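Local coordinates for tyrosine-protein kinase receptor torso (Bombyx mori, PDB 5AOQ) that is a receptor tyrosine kinase that binds the neurohormone PTTH and activates MAPK signalling, helping to initiate metamorphosis, at residues A[196-201]-A[216-221]. Numbering follows the deposited sequence.
Sequences QNTNMK and ENLVLN
Thr198 meets the backbone of Asn217 and Leu218 where the two edge strands 198-205 and 212-218, one from each sheet of the second fibronectin type III domain, approach along the side of the β-sandwich. Its OG1 lies 3.1 Å from Asn217 O and is placed to donate a hydrogen bond, although another acceptor competes for the same proton. Thr198 CG2 lies 3.4 Å from the same Asn217 O, and the two branches straddle one carbonyl oxygen. With chi1 at -56°, CG2 stands anti to the backbone N while OG1 sits beside it, which presents hydroxyl and methyl together to the other segment. Replacing the threonine by an alanine would remove OG1 and CG2, which is likely to leave Asn217 O without this side-chain donor and open a gap where the methyl packs. The carbonyl is brought there by a corner at Asn217, whose left-handed backbone (phi 63°) is a conformation that asparagine tolerates well. Next to it, buried Leu218 starts away from Thr198, yet Leu218 CD2 comes within 4.4 Å of Thr198 OG1; the side chain also packs on Ile173, Cys195 and Cys224. Asn197 CB rests 4.3 Å from Val219 CG2, and both residues also pack on Tyr102 of a Preproptth chain, while Met200 touches Phe34 of another. At the far end, the extended Lys201 reaches across from one sheet to the other, its NZ hydrogen-bonded to Asp214 O and 5.2 Å from Glu216 OE2, too far for a direct salt bridge.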
# COMPACT_ATOMS: atom_id res chain seq x y z
N GLN A 196 2.76 -24.34 4.43
CA GLN A 196 4.04 -24.17 5.12
C GLN A 196 5.18 -23.84 4.16
O GLN A 196 6.15 -23.20 4.56
CB GLN A 196 4.38 -25.44 5.92
CG GLN A 196 5.62 -25.32 6.80
CD GLN A 196 5.93 -26.62 7.53
OE1 GLN A 196 5.10 -27.53 7.58
NE2 GLN A 196 7.13 -26.70 8.10
N ASN A 197 5.06 -24.28 2.91
CA ASN A 197 6.11 -24.07 1.92
C ASN A 197 5.56 -23.61 0.57
O ASN A 197 6.11 -23.95 -0.48
CB ASN A 197 6.92 -25.36 1.75
CG ASN A 197 7.68 -25.73 3.00
OD1 ASN A 197 8.77 -25.22 3.27
ND2 ASN A 197 7.11 -26.64 3.79
N THR A 198 4.49 -22.84 0.60
CA THR A 198 3.95 -22.21 -0.60
C THR A 198 3.36 -20.85 -0.24
O THR A 198 2.69 -20.71 0.78
CB THR A 198 2.87 -23.08 -1.28
OG1 THR A 198 3.41 -24.37 -1.57
CG2 THR A 198 2.39 -22.43 -2.58
N ASN A 199 3.62 -19.86 -1.08
CA ASN A 199 3.13 -18.51 -0.83
C ASN A 199 1.61 -18.43 -0.89
O ASN A 199 0.95 -19.19 -1.61
CB ASN A 199 3.74 -17.53 -1.84
CG ASN A 199 5.18 -17.18 -1.51
OD1 ASN A 199 5.56 -17.08 -0.34
ND2 ASN A 199 5.99 -16.99 -2.55
N MET A 200 1.07 -17.51 -0.11
CA MET A 200 -0.37 -17.36 0.07
C MET A 200 -1.11 -17.16 -1.24
O MET A 200 -0.58 -16.59 -2.19
CB MET A 200 -0.63 -16.18 1.01
CG MET A 200 -2.09 -15.96 1.38
SD MET A 200 -2.31 -14.53 2.46
CE MET A 200 -1.50 -13.23 1.53
N LYS A 201 -2.35 -17.64 -1.29
CA LYS A 201 -3.24 -17.40 -2.42
C LYS A 201 -4.64 -17.05 -1.93
O LYS A 201 -5.18 -17.72 -1.05
CB LYS A 201 -3.29 -18.61 -3.35
CG LYS A 201 -4.25 -18.44 -4.53
CD LYS A 201 -4.18 -19.61 -5.49
CE LYS A 201 -5.20 -19.45 -6.61
NZ LYS A 201 -5.14 -20.56 -7.60
N GLU A 216 -2.35 -24.02 -6.89
CA GLU A 216 -1.18 -24.48 -7.63
C GLU A 216 0.10 -24.31 -6.83
O GLU A 216 0.10 -23.70 -5.76
CB GLU A 216 -1.07 -23.73 -8.96
CG GLU A 216 -2.32 -23.81 -9.82
CD GLU A 216 -2.20 -23.02 -11.11
OE1 GLU A 216 -1.09 -22.51 -11.40
OE2 GLU A 216 -3.21 -22.92 -11.84
N ASN A 217 1.19 -24.86 -7.36
CA ASN A 217 2.51 -24.75 -6.75
C ASN A 217 2.58 -25.40 -5.38
O ASN A 217 3.42 -25.04 -4.55
CB ASN A 217 2.92 -23.28 -6.65
CG ASN A 217 2.62 -22.51 -7.92
OD1 ASN A 217 2.62 -23.07 -9.02
ND2 ASN A 217 2.37 -21.21 -7.78
N LEU A 218 1.70 -26.37 -5.13
CA LEU A 218 1.75 -27.15 -3.90
C LEU A 218 2.88 -28.16 -3.95
O LEU A 218 3.43 -28.44 -5.02
CB LEU A 218 0.42 -27.87 -3.66
CG LEU A 218 -0.79 -26.98 -3.34
CD1 LEU A 218 -2.06 -27.82 -3.29
CD2 LEU A 218 -0.59 -26.24 -2.03
N VAL A 219 3.24 -28.71 -2.79
CA VAL A 219 4.29 -29.72 -2.70
C VAL A 219 3.85 -30.89 -1.82
O VAL A 219 2.84 -30.81 -1.13
CB VAL A 219 5.60 -29.11 -2.15
CG1 VAL A 219 6.10 -28.02 -3.08
CG2 VAL A 219 5.39 -28.57 -0.74
N LEU A 220 4.63 -31.96 -1.86
CA LEU A 220 4.30 -33.17 -1.11
C LEU A 220 4.53 -33.02 0.39
O LEU A 220 5.47 -32.35 0.82
CB LEU A 220 5.13 -34.35 -1.64
CG LEU A 220 4.88 -34.76 -3.09
CD1 LEU A 220 5.91 -35.80 -3.53
CD2 LEU A 220 3.47 -35.29 -3.28
N ASN A 221 3.65 -33.64 1.17
CA ASN A 221 3.79 -33.70 2.62
C ASN A 221 3.86 -32.32 3.27
O ASN A 221 4.62 -32.10 4.21
CB ASN A 221 5.04 -34.51 2.98
CG ASN A 221 5.00 -35.91 2.41
OD1 ASN A 221 4.02 -36.63 2.57
ND2 ASN A 221 6.07 -36.30 1.72